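Local atomic coordinates of TbiB1 (Thermobaculum terrenum, PDB entry 5V1V), a protein that binds the leader peptide of a lasso peptide precursor and so probably presents that precursor to the enzymes that mature it. Residues S41-G46 against E50-A55; S37-L42 against R69-F74; A55-Y60 against P65-D70. One frame throughout, in Å; residues are numbered along the deposited sequence. Where two conformers were deposited one is given.

Interaction 1. Residues S41-G46 against E50-A55; sequences SLLEEG and EEIVDA. With ZN (zinc ion), chain F; ZN (zinc ion), chain E.
Leu42 and Leu43, in the last turn of helix 34-44, pack against Ile52 and Ala55 of the next helix, and this apolar strip is the tight part of the contact. CD2 of Leu43 reaches CD1 of Ile52 at 3.6 Å, the two side chains crossing at about a right angle. One turn along helix 49-59, CD1 of Leu42 lies 3.9 Å from CB of Ala55, while CB of Leu42 sits beside CG1 of Ile52. With CG anti to the carbonyl carbon (chi1 -68°), Leu42 carries CD1 on toward Ala55; its CB, set by the backbone, already lies beside Ile52. Leu71 and Leu78 of helix 64-80 cover the strip further, touching Ile52 and Leu43 respectively.

Toward solvent the contact opens out. Gly46 O and Glu51 OE2 are both acceptors, 4.2 Å apart, and water 1 bridges them, donating to the carbonyl at 2.9 Å and to the carboxylate at 2.7 Å. The same OE2 also accepts from the backbone N of Arg48. On the outer surfaces two zinc ions are held: one by Glu50 OE2, Asp54 OD2 and water 2, the other by Glu44 OE1, His14 and water 3. Arg64 forms salt bridges to both carboxylates of the first site.

Gly46, with positive phi and Gly46 N bonded to Leu43 O at 2.9 Å, ends helix 34-44 in a Schellman motif, and the chain turns there into the next helix, the helix-turn-helix-like pairing expected of the PqqD family.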
loop_
_atom_site.group_PDB
_atom_site.type_symbol
_atom_site.label_atom_id
_atom_site.label_comp_id
_atom_site.label_asym_id
_atom_site.label_seq_id
_atom_site.Cartn_x
_atom_site.Cartn_y
_atom_site.Cartn_z
ATOM N N SER A 41 5.677 2.096 0.914
ATOM C CA SER A 41 6.874 2.726 1.461
ATOM C C SER A 41 6.560 4.041 2.176
ATOM O O SER A 41 7.131 4.340 3.234
ATOM C CB SER A 41 7.920 2.938 0.372
ATOM O OG SER A 41 8.387 1.696 -0.117
ATOM N N LEU A 42 5.636 4.815 1.613
ATOM C CA LEU A 42 5.202 6.062 2.238
ATOM C C LEU A 42 4.421 5.805 3.532
ATOM O O LEU A 42 4.591 6.521 4.517
ATOM C CB LEU A 42 4.381 6.899 1.252
ATOM C CG LEU A 42 5.174 7.456 0.060
ATOM C CD1 LEU A 42 4.275 7.736 -1.136
ATOM C CD2 LEU A 42 5.953 8.700 0.458
ATOM N N LEU A 43 3.568 4.776 3.530
ATOM C CA LEU A 43 2.884 4.368 4.761
ATOM C C LEU A 43 3.890 3.953 5.841
ATOM O O LEU A 43 3.721 4.274 7.020
ATOM C CB LEU A 43 1.895 3.233 4.499
ATOM C CG LEU A 43 0.637 3.601 3.715
ATOM C CD1 LEU A 43 -0.049 2.321 3.266
ATOM C CD2 LEU A 43 -0.314 4.478 4.517
ATOM N N GLU A 44 4.938 3.238 5.438
ATOM C CA GLU A 44 5.996 2.842 6.369
ATOM C C GLU A 44 6.639 4.042 7.062
ATOM O O GLU A 44 7.055 3.944 8.220
ATOM C CB GLU A 44 7.054 2.000 5.657
ATOM C CG GLU A 44 6.561 0.616 5.282
ATOM C CD GLU A 44 7.590 -0.213 4.548
ATOM O OE1 GLU A 44 8.159 0.271 3.552
ATOM O OE2 GLU A 44 7.810 -1.370 4.952
ATOM N N GLU A 45 6.695 5.164 6.347
ATOM C CA GLU A 45 7.257 6.419 6.861
ATOM C C GLU A 45 6.256 7.226 7.692
ATOM O O GLU A 45 6.591 8.298 8.211
ATOM C CB GLU A 45 7.775 7.287 5.705
ATOM C CG GLU A 45 8.965 6.705 4.960
ATOM C CD GLU A 45 9.137 7.301 3.575
ATOM O OE1 GLU A 45 8.447 8.289 3.246
ATOM O OE2 GLU A 45 9.963 6.773 2.805
ATOM N N GLY A 46 5.025 6.730 7.800
ATOM C CA GLY A 46 3.986 7.429 8.547
ATOM C C GLY A 46 3.379 8.602 7.799
ATOM O O GLY A 46 2.812 9.508 8.414
ATOM N N GLU A 50 -3.095 12.652 2.581
ATOM C CA GLU A 50 -2.807 13.882 1.810
ATOM C C GLU A 50 -1.383 13.878 1.280
ATOM O O GLU A 50 -1.137 14.218 0.120
ATOM C CB GLU A 50 -3.030 15.155 2.648
ATOM C CG GLU A 50 -2.615 16.458 1.959
ATOM C CD GLU A 50 -3.501 16.800 0.776
ATOM O OE1 GLU A 50 -4.615 16.247 0.694
ATOM O OE2 GLU A 50 -3.092 17.627 -0.076
ATOM N N GLU A 51 -0.437 13.515 2.147
ATOM C CA GLU A 51 0.982 13.464 1.788
ATOM C C GLU A 51 1.239 12.414 0.717
ATOM O O GLU A 51 2.055 12.622 -0.177
ATOM C CB GLU A 51 1.850 13.145 3.005
ATOM C CG GLU A 51 1.783 14.187 4.098
ATOM C CD GLU A 51 2.725 13.884 5.235
ATOM O OE1 GLU A 51 3.778 14.547 5.318
ATOM O OE2 GLU A 51 2.412 12.975 6.034
ATOM N N ILE A 52 0.545 11.282 0.813
ATOM C CA ILE A 52 0.713 10.217 -0.163
ATOM C C ILE A 52 0.171 10.671 -1.520
ATOM O O ILE A 52 0.827 10.497 -2.538
ATOM C CB ILE A 52 0.036 8.906 0.295
ATOM C CG1 ILE A 52 0.718 8.381 1.570
ATOM C CG2 ILE A 52 0.064 7.871 -0.826
ATOM C CD1 ILE A 52 -0.003 7.226 2.229
ATOM N N VAL A 53 -1.015 11.275 -1.531
ATOM C CA VAL A 53 -1.567 11.832 -2.764
ATOM C C VAL A 53 -0.555 12.799 -3.393
ATOM O O VAL A 53 -0.259 12.712 -4.583
ATOM C CB VAL A 53 -2.930 12.526 -2.523
ATOM C CG1 VAL A 53 -3.381 13.282 -3.768
ATOM C CG2 VAL A 53 -3.990 11.510 -2.101
ATOM N N ASP A 54 -0.018 13.711 -2.588
ATOM C CA ASP A 54 0.890 14.719 -3.112
ATOM C C ASP A 54 2.157 14.080 -3.664
ATOM O O ASP A 54 2.647 14.503 -4.706
ATOM C CB ASP A 54 1.196 15.768 -2.051
ATOM C CG ASP A 54 0.002 16.635 -1.740
ATOM O OD1 ASP A 54 -1.043 16.501 -2.416
ATOM O OD2 ASP A 54 0.103 17.456 -0.804
ATOM N N ALA A 55 2.675 13.054 -2.986
ATOM C CA ALA A 55 3.880 12.366 -3.442
ATOM C C ALA A 55 3.658 11.655 -4.770
ATOM O O ALA A 55 4.471 11.789 -5.689
ATOM C CB ALA A 55 4.374 11.393 -2.384
HETATM ZN ZN ZN F . -1.432 18.613 -0.409
HETATM ZN ZN ZN E . 9.880 -0.537 3.130
HETATM O O HOH W 1 3.624 12.249 8.293
HETATM O O HOH W 2 -1.775 19.414 -2.263
HETATM O O HOH W 3 10.676 1.170 2.628
#

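Interaction 2. Residues S37-L42 against R69-F74; sequences SRIWSL and RDLRDF
The winged-helix-like core of the PqqD fold lies here, where helix 34-44 faces helix 64-80 and Ile39 meets Leu71 and Phe74. All three are buried, and the pairing is wholly apolar. Ile39 CA and Leu71 CA are the nearest across the two segments, 8.4 Å apart.

Ile39 does most of the touching. Its CG2 stands anti to the backbone N and projects into the notch between the two partners, while CG1 takes CD1 out along the other branch. Both branches meet Leu71 at the same methyl: CD1 of Leu71 is 3.8 Å from CG2 of Ile39 and 3.9 Å from CD1 of Ile39. Ile52, on helix 49-59, touches both Ile39 and Leu71 and brings the third helix into the same cluster.

Ile39 and Phe74 also line the ground that the leader peptide covers, each packing on an apolar side chain of it, and Asp70 OD2 accepts hydrogen bonds from an aromatic and a polar side chain of that peptide. Leu32 of strand 28-32 packs on Phe74 as well.

With chi1 at -177° Phe74 reaches across past the isoleucine in the opposite direction. CD1 of Ile39 lies off the ring plane beyond the rim, 4.0 Å from CD2 of Phe74, while CG2 of Ile39 comes to CE2 of Phe74 at 3.7 Å, at the ring edge and near its plane.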
loop_
_atom_site.group_PDB
_atom_site.type_symbol
_atom_site.label_atom_id
_atom_site.label_comp_id
_atom_site.label_asym_id
_atom_site.label_seq_id
_atom_site.Cartn_x
_atom_site.Cartn_y
_atom_site.Cartn_z
ATOM N N SER A 37 3.710 -0.451 -4.261
ATOM C CA SER A 37 4.934 -0.529 -3.469
ATOM C C SER A 37 5.363 0.843 -2.969
ATOM O O SER A 37 5.795 0.986 -1.824
ATOM C CB SER A 37 6.062 -1.158 -4.281
ATOM O OG SER A 37 5.787 -2.516 -4.530
ATOM N N ARG A 38 5.237 1.856 -3.826
ATOM C CA ARG A 38 5.583 3.212 -3.429
ATOM C C ARG A 38 4.666 3.720 -2.312
ATOM O O ARG A 38 5.142 4.305 -1.332
ATOM C CB ARG A 38 5.570 4.175 -4.620
ATOM C CG ARG A 38 5.981 5.596 -4.257
ATOM C CD ARG A 38 7.445 5.728 -3.866
ATOM N NE ARG A 38 7.756 7.110 -3.517
ATOM C CZ ARG A 38 8.343 7.511 -2.394
ATOM N NH1 ARG A 38 8.737 6.634 -1.476
ATOM N NH2 ARG A 38 8.561 8.804 -2.201
ATOM N N ILE A 39 3.361 3.500 -2.465
ATOM C CA ILE A 39 2.407 3.850 -1.415
ATOM C C ILE A 39 2.765 3.136 -0.108
ATOM O O ILE A 39 2.769 3.761 0.951
ATOM C CB ILE A 39 0.956 3.563 -1.841
ATOM C CG1 ILE A 39 0.570 4.513 -2.977
ATOM C CG2 ILE A 39 0.020 3.719 -0.644
ATOM C CD1 ILE A 39 -0.658 4.065 -3.741
ATOM N N TRP A 40 3.087 1.842 -0.178
ATOM C CA TRP A 40 3.456 1.117 1.028
ATOM C C TRP A 40 4.670 1.746 1.709
ATOM O O TRP A 40 4.686 1.945 2.925
ATOM C CB TRP A 40 3.706 -0.348 0.701
ATOM C CG TRP A 40 3.938 -1.171 1.928
ATOM C CD1 TRP A 40 5.150 -1.551 2.438
ATOM C CD2 TRP A 40 2.942 -1.685 2.828
ATOM N NE1 TRP A 40 4.966 -2.274 3.591
ATOM C CE2 TRP A 40 3.625 -2.383 3.847
ATOM C CE3 TRP A 40 1.542 -1.646 2.860
ATOM C CZ2 TRP A 40 2.964 -3.027 4.896
ATOM C CZ3 TRP A 40 0.878 -2.292 3.912
ATOM C CH2 TRP A 40 1.597 -2.973 4.913
ATOM N N SER A 41 5.677 2.096 0.914
ATOM C CA SER A 41 6.874 2.726 1.461
ATOM C C SER A 41 6.560 4.041 2.176
ATOM O O SER A 41 7.131 4.340 3.234
ATOM C CB SER A 41 7.920 2.938 0.372
ATOM O OG SER A 41 8.387 1.696 -0.117
ATOM N N LEU A 42 5.636 4.815 1.613
ATOM C CA LEU A 42 5.202 6.062 2.238
ATOM C C LEU A 42 4.421 5.805 3.532
ATOM O O LEU A 42 4.591 6.521 4.517
ATOM C CB LEU A 42 4.381 6.899 1.252
ATOM C CG LEU A 42 5.174 7.456 0.060
ATOM C CD1 LEU A 42 4.275 7.736 -1.136
ATOM C CD2 LEU A 42 5.953 8.700 0.458
ATOM N N ARG A 69 -8.937 8.592 -6.051
ATOM C CA ARG A 69 -9.850 7.460 -6.225
ATOM C C ARG A 69 -9.116 6.135 -6.041
ATOM O O ARG A 69 -9.588 5.244 -5.324
ATOM C CB ARG A 69 -10.514 7.516 -7.601
ATOM C CG ARG A 69 -11.551 8.625 -7.756
ATOM C CD ARG A 69 -12.260 8.541 -9.103
ATOM N NE ARG A 69 -11.327 8.624 -10.228
ATOM C CZ ARG A 69 -11.213 9.656 -11.061
ATOM N NH1 ARG A 69 -11.987 10.727 -10.935
ATOM N NH2 ARG A 69 -10.314 9.608 -12.036
ATOM N N ASP A 70 -7.947 6.014 -6.666
ATOM C CA ASP A 70 -7.191 4.769 -6.594
ATOM C C ASP A 70 -6.638 4.518 -5.200
ATOM O O ASP A 70 -6.623 3.371 -4.728
ATOM C CB ASP A 70 -6.040 4.769 -7.598
ATOM C CG ASP A 70 -6.506 4.635 -9.038
ATOM O OD1 ASP A 70 -7.718 4.441 -9.286
ATOM O OD2 ASP A 70 -5.643 4.719 -9.934
ATOM N N LEU A 71 -6.175 5.581 -4.543
ATOM C CA LEU A 71 -5.622 5.449 -3.202
ATOM C C LEU A 71 -6.693 4.993 -2.231
ATOM O O LEU A 71 -6.447 4.106 -1.427
ATOM C CB LEU A 71 -4.970 6.746 -2.713
ATOM C CG LEU A 71 -4.345 6.687 -1.313
ATOM C CD1 LEU A 71 -3.179 5.701 -1.288
ATOM C CD2 LEU A 71 -3.901 8.074 -0.864
ATOM N N ARG A 72 -7.888 5.569 -2.313
ATOM C CA ARG A 72 -8.966 5.144 -1.422
ATOM C C ARG A 72 -9.217 3.638 -1.526
ATOM O O ARG A 72 -9.296 2.941 -0.513
ATOM C CB ARG A 72 -10.255 5.910 -1.708
ATOM C CG ARG A 72 -11.374 5.547 -0.728
ATOM C CD ARG A 72 -12.751 6.093 -1.095
ATOM N NE ARG A 72 -12.749 7.515 -1.446
ATOM C CZ ARG A 72 -12.826 8.522 -0.581
ATOM N NH1 ARG A 72 -12.897 8.296 0.727
ATOM N NH2 ARG A 72 -12.826 9.770 -1.034
ATOM N N ASP A 73 -9.339 3.139 -2.751
ATOM C CA ASP A 73 -9.591 1.706 -2.958
ATOM C C ASP A 73 -8.426 0.841 -2.483
ATOM O O ASP A 73 -8.641 -0.227 -1.907
ATOM C CB ASP A 73 -9.893 1.398 -4.437
ATOM C CG ASP A 73 -11.300 1.800 -4.858
ATOM O OD1 ASP A 73 -12.210 1.866 -4.004
ATOM O OD2 ASP A 73 -11.502 2.041 -6.069
ATOM N N PHE A 74 -7.201 1.304 -2.708
ATOM C CA PHE A 74 -6.030 0.553 -2.301
ATOM C C PHE A 74 -5.930 0.482 -0.780
ATOM O O PHE A 74 -5.705 -0.591 -0.212
ATOM C CB PHE A 74 -4.785 1.187 -2.913
ATOM C CG PHE A 74 -3.516 0.459 -2.612
ATOM C CD1 PHE A 74 -3.266 -0.804 -3.144
ATOM C CD2 PHE A 74 -2.551 1.052 -1.813
ATOM C CE1 PHE A 74 -2.071 -1.457 -2.875
ATOM C CE2 PHE A 74 -1.351 0.411 -1.551
ATOM C CZ PHE A 74 -1.117 -0.847 -2.075
#

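Interaction 3. Residues A55-Y60 against P65-D70; sequences AICAEY and PTVERD
Val67 fits against Ile56 and Cys57 where helix 49-59 approaches helix 64-80, and the contact across the two segments is made by these three side chains. In the apolar part each methyl of the valine has its own place. CG2 of Val67 lies 3.8 Å from CG2 of Ile56 and 3.9 Å from SG of Cys57, lodged between methyl and sulfur. CG1 turns to the base of the isoleucine, 3.9 Å from CB of Ile56 and 4.0 Å from CG2 of Ile56. Val67 places its methyls this way by holding CG1 anti to the backbone N (chi1 177°), with CG2 beside that N. Ile56 is used at its root: CB points to helix 64-80 and CG2 touches, but the CG1 branch leads away, and CD1 packs on Arg38 of helix 34-44. Val67 and Ile56 cross at a slant, with their CA atoms 7.1 Å apart.

The two helices are joined by the short link 60-63, so the two consecutive helices form the helix-turn-helix-like part of the PqqD fold, and the bound leader peptide lies against it, Ile56 and Thr66 each packing on an aromatic side chain of the peptide.

Polar bonds run along the segments or out of them. Backbone bonds carry helix 64-80 through the segment, Arg69 N to Pro65 O and Asp70 N to Thr66 O, while the bond from Tyr60 N to Ile56 O at the end of helix 49-59 is weak. Thr66 OG1 is hydrogen-bonded to Asp63 just ahead of the segment, and Glu59 forms a salt bridge with Arg38. Tyr60 continues into a beta ladder, its backbone pairing in parallel with a strand of the bound peptide.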
loop_
_atom_site.group_PDB
_atom_site.type_symbol
_atom_site.label_atom_id
_atom_site.label_comp_id
_atom_site.label_asym_id
_atom_site.label_seq_id
_atom_site.Cartn_x
_atom_site.Cartn_y
_atom_site.Cartn_z
ATOM N N ALA A 55 2.675 13.054 -2.986
ATOM C CA ALA A 55 3.880 12.366 -3.442
ATOM C C ALA A 55 3.658 11.655 -4.770
ATOM O O ALA A 55 4.471 11.789 -5.689
ATOM C CB ALA A 55 4.374 11.393 -2.384
ATOM N N ILE A 56 2.548 10.929 -4.884
ATOM C CA ILE A 56 2.239 10.228 -6.127
ATOM C C ILE A 56 2.021 11.226 -7.272
ATOM O O ILE A 56 2.488 10.997 -8.383
ATOM C CB ILE A 56 1.053 9.247 -5.959
ATOM C CG1 ILE A 56 1.371 8.174 -4.897
ATOM C CG2 ILE A 56 0.710 8.585 -7.285
ATOM C CD1 ILE A 56 2.655 7.388 -5.126
ATOM N N CYS A 57 1.354 12.345 -6.995
ATOM C CA CYS A 57 1.173 13.400 -8.003
ATOM C C CYS A 57 2.476 14.042 -8.460
ATOM O O CYS A 57 2.577 14.494 -9.603
ATOM C CB CYS A 57 0.247 14.487 -7.486
ATOM S SG CYS A 57 -1.477 13.984 -7.489
ATOM N N ALA A 58 3.460 14.095 -7.568
ATOM C CA ALA A 58 4.758 14.674 -7.888
ATOM C C ALA A 58 5.628 13.698 -8.682
ATOM O O ALA A 58 6.446 14.114 -9.508
ATOM C CB ALA A 58 5.463 15.100 -6.611
ATOM N N GLU A 59 5.441 12.401 -8.437
ATOM C CA GLU A 59 6.344 11.362 -8.943
ATOM C C GLU A 59 5.853 10.648 -10.198
ATOM O O GLU A 59 6.635 9.969 -10.875
ATOM C CB GLU A 59 6.608 10.342 -7.837
ATOM C CG GLU A 59 7.413 10.914 -6.679
ATOM C CD GLU A 59 7.539 9.968 -5.498
ATOM O OE1 GLU A 59 7.301 8.751 -5.661
ATOM O OE2 GLU A 59 7.892 10.453 -4.401
ATOM N N TYR A 60 4.570 10.807 -10.510
ATOM C CA TYR A 60 3.935 10.072 -11.601
ATOM C C TYR A 60 3.141 10.975 -12.529
ATOM O O TYR A 60 2.610 12.001 -12.103
ATOM C CB TYR A 60 3.014 8.985 -11.030
ATOM C CG TYR A 60 3.764 7.879 -10.326
ATOM C CD1 TYR A 60 4.193 6.758 -11.026
ATOM C CD2 TYR A 60 4.057 7.963 -8.963
ATOM C CE1 TYR A 60 4.889 5.745 -10.391
ATOM C CE2 TYR A 60 4.746 6.947 -8.318
ATOM C CZ TYR A 60 5.163 5.842 -9.041
ATOM O OH TYR A 60 5.860 4.826 -8.419
ATOM N N PRO A 65 -7.306 13.621 -9.202
ATOM C CA PRO A 65 -8.527 12.827 -8.990
ATOM C C PRO A 65 -8.318 11.319 -9.126
ATOM O O PRO A 65 -8.889 10.546 -8.349
ATOM C CB PRO A 65 -9.475 13.359 -10.071
ATOM C CG PRO A 65 -9.055 14.777 -10.237
ATOM C CD PRO A 65 -7.555 14.738 -10.138
ATOM N N THR A 66 -7.501 10.906 -10.091
ATOM C CA THR A 66 -7.224 9.491 -10.295
ATOM C C THR A 66 -6.469 8.939 -9.098
ATOM O O THR A 66 -6.792 7.856 -8.602
ATOM C CB THR A 66 -6.418 9.265 -11.587
ATOM O OG1 THR A 66 -7.239 9.596 -12.707
ATOM C CG2 THR A 66 -5.975 7.814 -11.718
ATOM N N VAL A 67 -5.475 9.691 -8.625
ATOM C CA VAL A 67 -4.700 9.254 -7.464
ATOM C C VAL A 67 -5.602 9.103 -6.237
ATOM O O VAL A 67 -5.512 8.112 -5.517
ATOM C CB VAL A 67 -3.537 10.209 -7.139
ATOM C CG1 VAL A 67 -2.812 9.753 -5.881
ATOM C CG2 VAL A 67 -2.573 10.283 -8.310
ATOM N N GLU A 68 -6.481 10.074 -6.006
ATOM C CA GLU A 68 -7.384 10.030 -4.857
ATOM C C GLU A 68 -8.313 8.816 -4.902
ATOM O O GLU A 68 -8.449 8.094 -3.918
ATOM C CB GLU A 68 -8.214 11.309 -4.762
ATOM C CG GLU A 68 -7.429 12.557 -4.374
ATOM C CD GLU A 68 -8.280 13.816 -4.442
ATOM O OE1 GLU A 68 -8.877 14.086 -5.509
ATOM O OE2 GLU A 68 -8.359 14.535 -3.427
ATOM N N ARG A 69 -8.937 8.592 -6.051
ATOM C CA ARG A 69 -9.850 7.460 -6.225
ATOM C C ARG A 69 -9.116 6.135 -6.041
ATOM O O ARG A 69 -9.588 5.244 -5.324
ATOM C CB ARG A 69 -10.514 7.516 -7.601
ATOM C CG ARG A 69 -11.551 8.625 -7.756
ATOM C CD ARG A 69 -12.260 8.541 -9.103
ATOM N NE ARG A 69 -11.327 8.624 -10.228
ATOM C CZ ARG A 69 -11.213 9.656 -11.061
ATOM N NH1 ARG A 69 -11.987 10.727 -10.935
ATOM N NH2 ARG A 69 -10.314 9.608 -12.036
ATOM N N ASP A 70 -7.947 6.014 -6.666
ATOM C CA ASP A 70 -7.191 4.769 -6.594
ATOM C C ASP A 70 -6.638 4.518 -5.200
ATOM O O ASP A 70 -6.623 3.371 -4.728
ATOM C CB ASP A 70 -6.040 4.769 -7.598
ATOM C CG ASP A 70 -6.506 4.635 -9.038
ATOM O OD1 ASP A 70 -7.718 4.441 -9.286
ATOM O OD2 ASP A 70 -5.643 4.719 -9.934
#

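The three interactions join helices 34-44, 49-59 and 64-80 pairwise, each helix serving two of them. Interaction 2 lies nearest the centre of the chain and is entirely buried and apolar; interaction 1 shares helix 34-44 with it but runs out to water and zinc-binding carboxylates at the surface, and interaction 3, the smallest in area, is farthest from the centre, with a partly exposed cysteine among its three contacting residues. Packing knits them together: Leu71 CD2 meets Val53 CG2 between interactions 1 and 2, and Val67 CG1 rests on Val53 CA between 1 and 3. Between interactions 2 and 3 the join is also ionic, Arg38 NE to Glu59 OE1 at 2.7 Å.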